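Local coordinates for protein aminotransferase (PDB 3IF2) that binds pyridoxal 5'-phosphate and probably transfers amino groups between amino acids and keto acids, perhaps as a valine-pyruvate transaminase, at residues Tyr398-Gly402 with Val403-Asp407. Residues are numbered along the deposited sequence; the frame is centred on the assembly and turned at random.
Sequences YFFPG and VDVSD
Phe400 and Val403 close a tight local turn in the loop that joins strand 394-395 to strand 414-418, a small worked example of how a proline-glycine pair reverses a chain. Pro401 and Gly402 occupy the two corner positions, and Gly402 takes the positive phi (73°) that a type II turn requires at its third residue. Across the mouth, Val403 N donates a weak hydrogen bond to Phe400 O, 3.3 Å away. A water reinforces the closure by donating to both Phe400 O, at 2.6 Å, and Val403 O, so the Phe400 carbonyl accepts twice. On the apolar side, CB of Phe400 lies 4.0 Å from CB of Val403 and 3.8 Å from CG1 of Val405. With CG anti to its carbonyl carbon (chi1 -63°), the Phe400 ring leads away from both valines and meets Tyr408 edge-to-face. Farther along, OD1 of Asp404 takes two donors from the same face of its carboxylate: Ser406 N on the anti side at 3.1 Å and Ser406 OG on the syn side. The side chain of Pro401, packed on Phe168, lies about 11 Å from a bound pyridoxal phosphate. The loop thus pairs a type II beta turn with an Asx turn.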
loop_
_atom_site.group_PDB
_atom_site.type_symbol
_atom_site.label_atom_id
_atom_site.label_comp_id
_atom_site.label_asym_id
_atom_site.label_seq_id
_atom_site.Cartn_x
_atom_site.Cartn_y
_atom_site.Cartn_z
ATOM N N TYR A 398 9.562 19.720 -13.398
ATOM C CA TYR A 398 9.397 18.647 -12.400
ATOM C C TYR A 398 9.726 17.232 -12.895
ATOM O O TYR A 398 9.650 16.284 -12.105
ATOM C CB TYR A 398 7.972 18.678 -11.811
ATOM C CG TYR A 398 7.611 20.023 -11.221
ATOM C CD1 TYR A 398 8.386 20.587 -10.184
ATOM C CD2 TYR A 398 6.505 20.755 -11.695
ATOM C CE1 TYR A 398 8.072 21.859 -9.631
ATOM C CE2 TYR A 398 6.171 22.028 -11.140
ATOM C CZ TYR A 398 6.965 22.568 -10.112
ATOM O OH TYR A 398 6.655 23.791 -9.570
ATOM N N PHE A 399 10.126 17.088 -14.161
ATOM C CA PHE A 399 10.410 15.779 -14.760
ATOM C C PHE A 399 11.899 15.483 -14.934
ATOM O O PHE A 399 12.268 14.677 -15.778
ATOM C CB PHE A 399 9.658 15.636 -16.106
ATOM C CG PHE A 399 8.167 15.636 -15.980
ATOM C CD1 PHE A 399 7.470 14.450 -15.796
ATOM C CD2 PHE A 399 7.459 16.815 -16.075
ATOM C CE1 PHE A 399 6.063 14.434 -15.688
ATOM C CE2 PHE A 399 6.067 16.826 -15.978
ATOM C CZ PHE A 399 5.358 15.624 -15.776
ATOM N N PHE A 400 12.747 16.083 -14.107
ATOM C CA PHE A 400 14.189 15.862 -14.145
ATOM C C PHE A 400 14.633 15.558 -12.711
ATOM O O PHE A 400 15.152 16.440 -12.034
ATOM C CB PHE A 400 14.890 17.104 -14.714
ATOM C CG PHE A 400 14.524 17.429 -16.146
ATOM C CD1 PHE A 400 13.429 18.242 -16.435
ATOM C CD2 PHE A 400 15.285 16.941 -17.197
ATOM C CE1 PHE A 400 13.089 18.563 -17.776
ATOM C CE2 PHE A 400 14.971 17.257 -18.530
ATOM C CZ PHE A 400 13.863 18.066 -18.819
ATOM N N PRO A 401 14.365 14.323 -12.220
ATOM C CA PRO A 401 14.755 13.945 -10.868
ATOM C C PRO A 401 16.265 13.945 -10.685
ATOM O O PRO A 401 16.990 13.411 -11.531
ATOM C CB PRO A 401 14.212 12.512 -10.723
ATOM C CG PRO A 401 13.183 12.405 -11.687
ATOM C CD PRO A 401 13.586 13.236 -12.844
ATOM N N GLY A 402 16.714 14.556 -9.592
ATOM C CA GLY A 402 18.126 14.657 -9.275
ATOM C C GLY A 402 18.951 15.635 -10.113
ATOM O O GLY A 402 20.173 15.640 -9.976
ATOM N N VAL A 403 18.316 16.445 -10.966
ATOM C CA VAL A 403 19.003 17.423 -11.786
ATOM C C VAL A 403 18.661 18.815 -11.261
ATOM O O VAL A 403 17.500 19.112 -11.007
ATOM C CB VAL A 403 18.567 17.332 -13.274
ATOM C CG1 VAL A 403 19.252 18.411 -14.125
ATOM C CG2 VAL A 403 18.860 15.963 -13.838
ATOM N N ASP A 404 19.681 19.661 -11.118
ATOM C CA ASP A 404 19.501 21.062 -10.736
ATOM C C ASP A 404 18.983 21.773 -11.996
ATOM O O ASP A 404 19.748 22.075 -12.914
ATOM C CB ASP A 404 20.813 21.663 -10.250
ATOM C CG ASP A 404 20.680 23.111 -9.797
ATOM O OD1 ASP A 404 19.620 23.749 -9.983
ATOM O OD2 ASP A 404 21.683 23.628 -9.249
ATOM N N VAL A 405 17.677 22.018 -12.017
ATOM C CA VAL A 405 17.008 22.667 -13.140
ATOM C C VAL A 405 16.998 24.199 -13.067
ATOM O O VAL A 405 16.438 24.819 -13.968
ATOM C CB VAL A 405 15.534 22.159 -13.302
ATOM C CG1 VAL A 405 15.518 20.641 -13.442
ATOM C CG2 VAL A 405 14.628 22.637 -12.147
ATOM N N SER A 406 17.608 24.812 -12.047
ATOM C CA SER A 406 17.565 26.281 -11.904
ATOM C C SER A 406 18.144 27.062 -13.084
ATOM O O SER A 406 17.624 28.138 -13.388
ATOM C CB SER A 406 18.188 26.764 -10.581
ATOM O OG SER A 406 19.479 26.246 -10.408
ATOM N N ASP A 407 19.181 26.520 -13.745
ATOM C CA ASP A 407 19.771 27.143 -14.960
ATOM C C ASP A 407 19.847 26.122 -16.119
ATOM O O ASP A 407 20.873 25.970 -16.770
ATOM C CB ASP A 407 21.143 27.785 -14.643
ATOM C CG ASP A 407 21.693 28.638 -15.794
ATOM O OD1 ASP A 407 20.915 29.253 -16.543
ATOM O OD2 ASP A 407 22.921 28.683 -15.952
HETATM O O HOH W 1 15.072 18.326 -10.197
#